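Local coordinates for nuclear receptor subfamily 0 group B member 1 (Mus musculus, PDB 3F5C), which acts as a corepressor that lacks a DNA-binding domain and inhibits the transcriptional activity of other nuclear receptors through heterodimeric interactions, at residues Val83-Cys88 / Asp258-Met263; Ala90-Leu95 / Tyr178-Val183; Phe185-Pro190 / Tyr197-Gln202. One frame throughout, in Å; residues are numbered along the deposited sequence.

Contact 1: residues Val83-Cys88 / Asp258-Met263; sequences VLVRSC and DMMLEM
Val85 and Met260 make the apolar centre of this contact, in which the AF-2 helix of a nuclear receptor ligand-binding domain lies against helix 78-99. The methyl group CE of Met260 reaches Val85 CG1 at 3.5 Å. Two bends bring it there: chi2 of -40° and chi3 of -68° curl the thioether back instead of letting it run straight out from its helix. On the other side, Val85 presents the branch that stands opposite its backbone N. The methionine and valine side chains meet at a slant.

Arg86 works beside this pair in a different way. At the aliphatic start of its side chain, Arg86 CG lies 4.4 Å from Met260 CG, and the extended chain then carries the guanidinium group along the first turn of helix 256-263. There Arg86 NH2 comes within 4.0 Å of Leu261 CB and 4.1 Å of Asp258 CA, with both carbons lying obliquely to the flat group. Asp258 OD1 is 4.9 Å from Arg86 NH2, too far for a salt bridge, although the opposite charges may attract weakly.

The backbones stay well apart: the segment axes approach to 9.7 Å and run at 128°, and side chains bridge the space between them. Farther out, Met260 also packs on Leu64 of helix 49-68, so it touches two helices, while Phe73 of helix 71-74 packs on Val85. Met263, which does not touch segment 83-88, packs on Leu60, Leu61 and Leu64. This packing, with a bond from Lys68, is consistent with the helix lying as a coactivator LXXLL helix does, whose C-terminal end is held by a lysine. Met263 O accepts hydrogen bonds from NZ of Lys68 and from NZ of Lys267.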
loop_
_atom_site.group_PDB
_atom_site.type_symbol
_atom_site.label_atom_id
_atom_site.label_comp_id
_atom_site.label_asym_id
_atom_site.label_seq_id
_atom_site.Cartn_x
_atom_site.Cartn_y
_atom_site.Cartn_z
ATOM N N VAL B 83 26.628 -2.916 -4.288
ATOM C CA VAL B 83 27.225 -2.702 -2.972
ATOM C C VAL B 83 26.524 -3.547 -1.914
ATOM O O VAL B 83 27.110 -4.465 -1.321
ATOM C CB VAL B 83 27.130 -1.229 -2.555
ATOM C CG1 VAL B 83 27.533 -1.051 -1.116
ATOM C CG2 VAL B 83 28.012 -0.401 -3.419
ATOM N N LEU B 84 25.261 -3.221 -1.680
ATOM C CA LEU B 84 24.475 -3.904 -0.679
ATOM C C LEU B 84 24.759 -5.385 -0.721
ATOM O O LEU B 84 25.207 -5.994 0.247
ATOM C CB LEU B 84 23.001 -3.663 -0.956
ATOM C CG LEU B 84 22.522 -2.242 -0.685
ATOM C CD1 LEU B 84 21.061 -2.121 -0.996
ATOM C CD2 LEU B 84 22.774 -1.890 0.752
ATOM N N VAL B 85 24.501 -5.961 -1.872
ATOM C CA VAL B 85 24.671 -7.379 -2.050
ATOM C C VAL B 85 26.123 -7.869 -1.856
ATOM O O VAL B 85 26.371 -8.943 -1.334
ATOM C CB VAL B 85 24.170 -7.733 -3.423
ATOM C CG1 VAL B 85 24.148 -9.214 -3.591
ATOM C CG2 VAL B 85 22.784 -7.146 -3.600
ATOM N N ARG B 86 27.098 -7.083 -2.270
ATOM C CA ARG B 86 28.465 -7.538 -2.152
ATOM C C ARG B 86 28.898 -7.648 -0.705
ATOM O O ARG B 86 30.013 -8.099 -0.422
ATOM C CB ARG B 86 29.414 -6.650 -2.959
ATOM C CG ARG B 86 29.322 -6.927 -4.447
ATOM C CD ARG B 86 30.539 -6.478 -5.229
ATOM N NE ARG B 86 30.511 -7.057 -6.572
ATOM C CZ ARG B 86 31.346 -6.736 -7.554
ATOM N NH1 ARG B 86 32.285 -5.830 -7.351
ATOM N NH2 ARG B 86 31.241 -7.322 -8.740
ATOM N N SER B 87 28.021 -7.254 0.215
ATOM C CA SER B 87 28.340 -7.369 1.634
ATOM C C SER B 87 27.400 -8.313 2.337
ATOM O O SER B 87 27.817 -9.321 2.918
ATOM C CB SER B 87 28.307 -6.006 2.310
ATOM O OG SER B 87 29.080 -5.095 1.560
ATOM N N CYS B 88 26.121 -7.983 2.251
ATOM C CA CYS B 88 25.090 -8.675 2.991
ATOM C C CYS B 88 24.918 -10.125 2.563
ATOM O O CYS B 88 24.321 -10.911 3.282
ATOM C CB CYS B 88 23.773 -7.929 2.841
ATOM S SG CYS B 88 23.887 -6.197 3.278
ATOM N N ASP B 258 32.555 -11.267 -8.123
ATOM C CA ASP B 258 32.254 -11.260 -9.552
ATOM C C ASP B 258 30.927 -11.989 -9.750
ATOM O O ASP B 258 30.080 -11.591 -10.556
ATOM C CB ASP B 258 33.360 -11.967 -10.350
ATOM C CG ASP B 258 34.749 -11.415 -10.063
ATOM O OD1 ASP B 258 34.884 -10.573 -9.155
ATOM O OD2 ASP B 258 35.713 -11.834 -10.743
ATOM N N MET B 259 30.764 -13.066 -8.994
ATOM C CA MET B 259 29.584 -13.883 -9.093
ATOM C C MET B 259 28.351 -13.029 -8.852
ATOM O O MET B 259 27.438 -13.051 -9.648
ATOM C CB MET B 259 29.657 -15.021 -8.083
ATOM C CG MET B 259 28.626 -16.112 -8.295
ATOM S SD MET B 259 29.168 -17.311 -9.504
ATOM C CE MET B 259 30.773 -17.569 -8.809
ATOM N N MET B 260 28.327 -12.264 -7.765
ATOM C CA MET B 260 27.147 -11.454 -7.428
ATOM C C MET B 260 26.628 -10.687 -8.625
ATOM O O MET B 260 25.447 -10.697 -8.885
ATOM C CB MET B 260 27.417 -10.468 -6.280
ATOM C CG MET B 260 28.068 -11.091 -5.089
ATOM S SD MET B 260 27.388 -12.708 -4.756
ATOM C CE MET B 260 25.779 -12.190 -4.249
ATOM N N LEU B 261 27.517 -10.023 -9.349
ATOM C CA LEU B 261 27.120 -9.237 -10.504
ATOM C C LEU B 261 26.361 -10.097 -11.523
ATOM O O LEU B 261 25.256 -9.770 -11.958
ATOM C CB LEU B 261 28.351 -8.569 -11.132
ATOM C CG LEU B 261 28.076 -7.678 -12.347
ATOM C CD1 LEU B 261 26.956 -6.682 -12.064
ATOM C CD2 LEU B 261 29.341 -6.966 -12.781
ATOM N N GLU B 262 26.949 -11.215 -11.892
ATOM C CA GLU B 262 26.268 -12.095 -12.811
ATOM C C GLU B 262 24.919 -12.520 -12.256
ATOM O O GLU B 262 23.982 -12.696 -13.005
ATOM C CB GLU B 262 27.133 -13.307 -13.140
ATOM C CG GLU B 262 28.134 -13.069 -14.272
ATOM C CD GLU B 262 27.482 -13.060 -15.655
ATOM O OE1 GLU B 262 26.234 -13.051 -15.741
ATOM O OE2 GLU B 262 28.220 -13.065 -16.664
ATOM N N MET B 263 24.819 -12.670 -10.942
ATOM C CA MET B 263 23.565 -13.064 -10.294
ATOM C C MET B 263 22.502 -11.957 -10.247
ATOM O O MET B 263 21.301 -12.240 -10.259
ATOM C CB MET B 263 23.851 -13.564 -8.893
ATOM C CG MET B 263 24.837 -14.695 -8.894
ATOM S SD MET B 263 24.903 -15.519 -7.300
ATOM C CE MET B 263 23.253 -16.196 -7.167
#

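Contact 2: residues Ala90-Leu95 / Tyr178-Val183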
loop_
_atom_site.group_PDB
_atom_site.type_symbol
_atom_site.label_atom_id
_atom_site.label_comp_id
_atom_site.label_asym_id
_atom_site.label_seq_id
_atom_site.Cartn_x
_atom_site.Cartn_y
_atom_site.Cartn_z
ATOM N N ALA B 90 26.689 -12.654 2.563
ATOM C CA ALA B 90 27.193 -13.614 3.516
ATOM C C ALA B 90 26.238 -13.802 4.712
ATOM O O ALA B 90 25.810 -14.907 5.009
ATOM C CB ALA B 90 28.534 -13.155 3.959
ATOM N N PRO B 91 25.890 -12.714 5.401
ATOM C CA PRO B 91 24.952 -12.823 6.513
ATOM C C PRO B 91 23.623 -13.394 6.055
ATOM O O PRO B 91 23.090 -14.298 6.684
ATOM C CB PRO B 91 24.737 -11.371 6.910
ATOM C CG PRO B 91 25.893 -10.674 6.452
ATOM C CD PRO B 91 26.332 -11.328 5.209
ATOM N N LEU B 92 23.098 -12.845 4.964
ATOM C CA LEU B 92 21.832 -13.258 4.382
ATOM C C LEU B 92 21.780 -14.727 4.051
ATOM O O LEU B 92 20.762 -15.364 4.293
ATOM C CB LEU B 92 21.571 -12.482 3.106
ATOM C CG LEU B 92 21.258 -11.001 3.278
ATOM C CD1 LEU B 92 21.003 -10.382 1.926
ATOM C CD2 LEU B 92 20.056 -10.805 4.158
ATOM N N LEU B 93 22.850 -15.259 3.469
ATOM C CA LEU B 93 22.913 -16.687 3.215
ATOM C C LEU B 93 22.756 -17.454 4.509
ATOM O O LEU B 93 22.040 -18.437 4.563
ATOM C CB LEU B 93 24.248 -17.045 2.612
ATOM C CG LEU B 93 24.277 -18.262 1.700
ATOM C CD1 LEU B 93 25.656 -18.894 1.755
ATOM C CD2 LEU B 93 23.263 -19.240 2.115
ATOM N N MET B 94 23.431 -17.001 5.554
ATOM C CA MET B 94 23.398 -17.684 6.838
ATOM C C MET B 94 21.991 -17.682 7.404
ATOM O O MET B 94 21.511 -18.637 8.014
ATOM C CB MET B 94 24.345 -16.985 7.809
ATOM C CG MET B 94 25.805 -17.252 7.541
ATOM S SD MET B 94 26.136 -19.008 7.441
ATOM C CE MET B 94 26.254 -19.233 5.669
ATOM N N LEU B 95 21.334 -16.564 7.208
ATOM C CA LEU B 95 19.988 -16.383 7.686
ATOM C C LEU B 95 19.014 -17.328 6.941
ATOM O O LEU B 95 18.065 -17.841 7.518
ATOM C CB LEU B 95 19.641 -14.919 7.484
ATOM C CG LEU B 95 18.849 -14.261 8.590
ATOM C CD1 LEU B 95 19.068 -14.991 9.860
ATOM C CD2 LEU B 95 19.255 -12.808 8.705
ATOM N N TYR B 178 12.252 -10.099 8.086
ATOM C CA TYR B 178 12.623 -8.771 8.551
ATOM C C TYR B 178 14.048 -8.774 9.020
ATOM O O TYR B 178 14.740 -7.771 8.899
ATOM C CB TYR B 178 11.686 -8.268 9.653
ATOM C CG TYR B 178 10.218 -8.345 9.261
ATOM C CD1 TYR B 178 9.745 -7.677 8.145
ATOM C CD2 TYR B 178 9.310 -9.102 9.998
ATOM C CE1 TYR B 178 8.417 -7.757 7.773
ATOM C CE2 TYR B 178 7.977 -9.183 9.631
ATOM C CZ TYR B 178 7.536 -8.507 8.516
ATOM O OH TYR B 178 6.209 -8.577 8.141
ATOM N N LEU B 179 14.491 -9.905 9.549
ATOM C CA LEU B 179 15.893 -10.033 9.922
ATOM C C LEU B 179 16.779 -9.825 8.715
ATOM O O LEU B 179 17.759 -9.084 8.767
ATOM C CB LEU B 179 16.187 -11.401 10.504
ATOM C CG LEU B 179 15.651 -11.679 11.894
ATOM C CD1 LEU B 179 16.441 -12.824 12.514
ATOM C CD2 LEU B 179 15.748 -10.438 12.735
ATOM N N LYS B 180 16.437 -10.498 7.627
ATOM C CA LYS B 180 17.200 -10.365 6.414
ATOM C C LYS B 180 17.163 -8.890 6.039
ATOM O O LYS B 180 18.129 -8.321 5.528
ATOM C CB LYS B 180 16.596 -11.229 5.321
ATOM C CG LYS B 180 16.457 -12.698 5.664
ATOM C CD LYS B 180 16.074 -13.520 4.429
ATOM C CE LYS B 180 15.798 -14.984 4.738
ATOM N NZ LYS B 180 14.574 -15.169 5.552
ATOM N N GLY B 181 16.038 -8.254 6.328
ATOM C CA GLY B 181 15.851 -6.876 5.930
ATOM C C GLY B 181 16.774 -5.980 6.694
ATOM O O GLY B 181 17.326 -5.040 6.147
ATOM N N THR B 182 16.928 -6.288 7.974
ATOM C CA THR B 182 17.814 -5.557 8.870
ATOM C C THR B 182 19.274 -5.594 8.415
ATOM O O THR B 182 19.973 -4.569 8.444
ATOM C CB THR B 182 17.728 -6.122 10.285
ATOM O OG1 THR B 182 16.353 -6.261 10.656
ATOM C CG2 THR B 182 18.374 -5.181 11.216
ATOM N N VAL B 183 19.723 -6.783 8.015
ATOM C CA VAL B 183 21.045 -6.956 7.453
ATOM C C VAL B 183 21.176 -6.194 6.149
ATOM O O VAL B 183 22.139 -5.460 5.951
ATOM C CB VAL B 183 21.300 -8.397 7.134
ATOM C CG1 VAL B 183 22.628 -8.522 6.439
ATOM C CG2 VAL B 183 21.243 -9.207 8.384
#
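The Pro91 ring sets its CB and CG beside Val183, with Pro91 CB 3.6 Å from Val183 CG1. Leu92 CD2 comes to 3.4 Å from Lys180 O. Both belong to a nearly antiparallel helix pair (axes 9.6 Å apart, 169°) in the interior of the helical sandwich of the nuclear receptor ligand-binding domain. Leu92 CD2 also meets Lys180 CB and Val183 CB, so one methyl sits against both backbone and side chains of helix 173-184.

Leu95 continues the seam one turn on. Leu95 CD2 lies 3.8 Å from Leu179 CB, the two side chains crossing at about a right angle, and also approaches Val183 CG2. Leu95 CG faces the aliphatic part of Lys180, 4.1 Å from Lys180 CG. Val183 thus serves three residues: CG1 goes to the proline, and CB and CG2 go to the leucines.

Outside the pair, Leu92 packs on Thr63 and Val67 of helix 49-68, and Leu95 on Phe162 of helix 155-168. Lys180 runs straight past the leucines and bends only at its last torsion (chi4 68°). NZ of this buried lysine is hydrogen-bonded to Gln99 OE1, with Glu96 OE2 a longer, weak ion-pair partner.

Contact 3: residues Phe185-Pro190 / Tyr197-Gln202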
loop_
_atom_site.group_PDB
_atom_site.type_symbol
_atom_site.label_atom_id
_atom_site.label_comp_id
_atom_site.label_asym_id
_atom_site.label_seq_id
_atom_site.Cartn_x
_atom_site.Cartn_y
_atom_site.Cartn_z
ATOM N N PHE B 185 19.451 -3.730 4.528
ATOM C CA PHE B 185 19.427 -2.287 4.602
ATOM C C PHE B 185 20.273 -1.826 5.767
ATOM O O PHE B 185 19.761 -1.497 6.841
ATOM C CB PHE B 185 17.996 -1.797 4.746
ATOM C CG PHE B 185 17.096 -2.308 3.675
ATOM C CD1 PHE B 185 16.026 -3.124 3.978
ATOM C CD2 PHE B 185 17.348 -2.006 2.347
ATOM C CE1 PHE B 185 15.207 -3.611 2.972
ATOM C CE2 PHE B 185 16.533 -2.490 1.341
ATOM C CZ PHE B 185 15.464 -3.292 1.649
ATOM N N ASN B 186 21.580 -1.826 5.549
ATOM C CA ASN B 186 22.524 -1.342 6.535
ATOM C C ASN B 186 23.223 -0.084 6.013
ATOM O O ASN B 186 24.101 -0.171 5.160
ATOM C CB ASN B 186 23.532 -2.447 6.852
ATOM C CG ASN B 186 24.192 -2.258 8.182
ATOM O OD1 ASN B 186 24.852 -1.248 8.411
ATOM N ND2 ASN B 186 24.015 -3.227 9.079
ATOM N N PRO B 187 22.823 1.091 6.514
ATOM C CA PRO B 187 23.317 2.398 6.057
ATOM C C PRO B 187 24.823 2.605 6.255
ATOM O O PRO B 187 25.409 3.500 5.622
ATOM C CB PRO B 187 22.557 3.391 6.941
ATOM C CG PRO B 187 21.400 2.639 7.479
ATOM C CD PRO B 187 21.839 1.224 7.597
ATOM N N ASP B 188 25.425 1.791 7.122
ATOM C CA ASP B 188 26.830 1.933 7.494
ATOM C C ASP B 188 27.779 1.343 6.455
ATOM O O ASP B 188 28.925 1.764 6.348
ATOM C CB ASP B 188 27.075 1.292 8.858
ATOM C CG ASP B 188 26.308 1.977 9.968
ATOM O OD1 ASP B 188 26.150 3.217 9.904
ATOM O OD2 ASP B 188 25.870 1.279 10.908
ATOM N N LEU B 189 27.294 0.368 5.692
ATOM C CA LEU B 189 28.078 -0.236 4.614
ATOM C C LEU B 189 28.880 0.823 3.850
ATOM O O LEU B 189 28.365 1.858 3.462
ATOM C CB LEU B 189 27.176 -1.068 3.679
ATOM C CG LEU B 189 26.297 -2.179 4.304
ATOM C CD1 LEU B 189 25.387 -2.802 3.268
ATOM C CD2 LEU B 189 27.086 -3.279 5.027
ATOM N N PRO B 190 30.174 0.587 3.689
ATOM C CA PRO B 190 31.034 1.566 3.022
ATOM C C PRO B 190 30.819 1.512 1.519
ATOM O O PRO B 190 30.715 0.414 0.999
ATOM C CB PRO B 190 32.447 1.073 3.364
ATOM C CG PRO B 190 32.274 0.178 4.564
ATOM C CD PRO B 190 30.943 -0.470 4.356
ATOM N N TYR B 197 18.364 7.160 2.042
ATOM C CA TYR B 197 17.288 6.330 1.503
ATOM C C TYR B 197 17.128 5.055 2.291
ATOM O O TYR B 197 16.018 4.644 2.607
ATOM C CB TYR B 197 17.566 5.975 0.044
ATOM C CG TYR B 197 16.642 4.916 -0.532
ATOM C CD1 TYR B 197 15.269 5.055 -0.483
ATOM C CD2 TYR B 197 17.151 3.784 -1.148
ATOM C CE1 TYR B 197 14.428 4.083 -1.026
ATOM C CE2 TYR B 197 16.318 2.805 -1.691
ATOM C CZ TYR B 197 14.959 2.957 -1.629
ATOM O OH TYR B 197 14.131 1.987 -2.170
ATOM N N ILE B 198 18.257 4.428 2.584
ATOM C CA ILE B 198 18.302 3.190 3.343
ATOM C C ILE B 198 17.980 3.411 4.826
ATOM O O ILE B 198 17.388 2.544 5.484
ATOM C CB ILE B 198 19.665 2.509 3.200
ATOM C CG1 ILE B 198 19.959 2.287 1.729
ATOM C CG2 ILE B 198 19.673 1.207 3.944
ATOM C CD1 ILE B 198 21.126 1.454 1.476
ATOM N N GLU B 199 18.368 4.569 5.351
ATOM C CA GLU B 199 17.964 4.956 6.693
ATOM C C GLU B 199 16.492 4.600 6.872
ATOM O O GLU B 199 16.135 3.775 7.713
ATOM C CB GLU B 199 18.160 6.461 6.890
ATOM C CG GLU B 199 19.604 6.913 7.002
ATOM C CD GLU B 199 20.143 6.794 8.405
ATOM O OE1 GLU B 199 21.015 7.605 8.771
ATOM O OE2 GLU B 199 19.697 5.899 9.146
ATOM N N GLY B 200 15.649 5.216 6.047
ATOM C CA GLY B 200 14.214 5.044 6.139
ATOM C C GLY B 200 13.755 3.618 5.925
ATOM O O GLY B 200 12.772 3.166 6.525
ATOM N N LEU B 201 14.462 2.906 5.058
ATOM C CA LEU B 201 14.145 1.513 4.782
ATOM C C LEU B 201 14.366 0.636 6.017
ATOM O O LEU B 201 13.502 -0.157 6.397
ATOM C CB LEU B 201 14.972 1.028 3.600
ATOM C CG LEU B 201 14.358 1.302 2.238
ATOM C CD1 LEU B 201 15.385 1.098 1.168
ATOM C CD2 LEU B 201 13.213 0.339 2.062
ATOM N N GLN B 202 15.520 0.792 6.652
ATOM C CA GLN B 202 15.767 0.125 7.919
ATOM C C GLN B 202 14.699 0.538 8.934
ATOM O O GLN B 202 14.119 -0.297 9.620
ATOM C CB GLN B 202 17.164 0.471 8.437
ATOM C CG GLN B 202 17.563 -0.216 9.733
ATOM C CD GLN B 202 18.711 0.490 10.425
ATOM O OE1 GLN B 202 19.034 0.190 11.571
ATOM N NE2 GLN B 202 19.328 1.437 9.737
#
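Ile198 opens the contact by setting CG2 against the start of the loop, beginning at Phe185, that links two consecutive helices of the nuclear receptor ligand-binding domain, helix 173-184 and helix 195-216. Ile198 CG2 lies 3.5 Å from Phe185 CB, at the edge of the phenylalanine ring and near its plane. Ile198 CG2 is also 4.2 Å from Pro187 CG, so one methyl touches both Phe185 and Pro187. Leu84 of helix 78-99 and Leu192 pack on the same side chain.

Glu199 contributes from the periphery. Its CB starts away from the loop, but the bend at chi2 turns the carboxylate back until Glu199 OE2 is 4.0 Å from Pro187 CG.

Leu201 takes a face of the Phe185 ring. Leu201 CB stands 4.2 Å from the centroid of the Phe185 ring and 19° off the normal, a CH-pi contact shifted toward the rim, while Leu201 CD1 reaches Phe185 CE2 at 3.8 Å. The same CD1 lies over a face of the Tyr197 ring, whose hydroxyl is hydrogen-bonded to Cys72 O. Cys72 also packs on both Phe185 and Leu201, placing this apolar cluster against helix 71-74.

Gln202 ends the walk. With CG opposite the backbone N (chi1 -178°), its extended chain runs past the Phe185 carbonyl, Gln202 CB 3.6 Å from Phe185 O, toward the proline. The loop here is shaped by a type I beta turn from Asn186 to Leu189, with a weak hydrogen bond from Asp188 N to Asn186 OD1 inside it. Pro187, the second residue of that turn, meets the far end of the glutamine at about a right angle: Gln202 NE2 lies 3.3 Å from Pro187 CG and equally close to Pro187 CD.

Helix 78-99 ties the three together. Contacts 1 and 2 use successive parts of it and join where Cys88 SG packs at 3.3 Å from Val183 O. Contact 3 reaches the same helix: Leu84 CD2 is 3.8 Å from Ile198 CD1, and Leu189 packs on Leu84, Ser87 and Cys88. Contacts 2 and 3 follow each other along the chain without further touch. Contact 2 lies about 3 Å from the centre of the chain, contacts 1 and 3 about 12 and 15 Å; their three centres, about 14 to 16 Å apart, form a near-equilateral triangle. Contact 1 holds the AF-2 motif, and at contact 3 Tyr197 N bonds an acidic side chain of another protein chain.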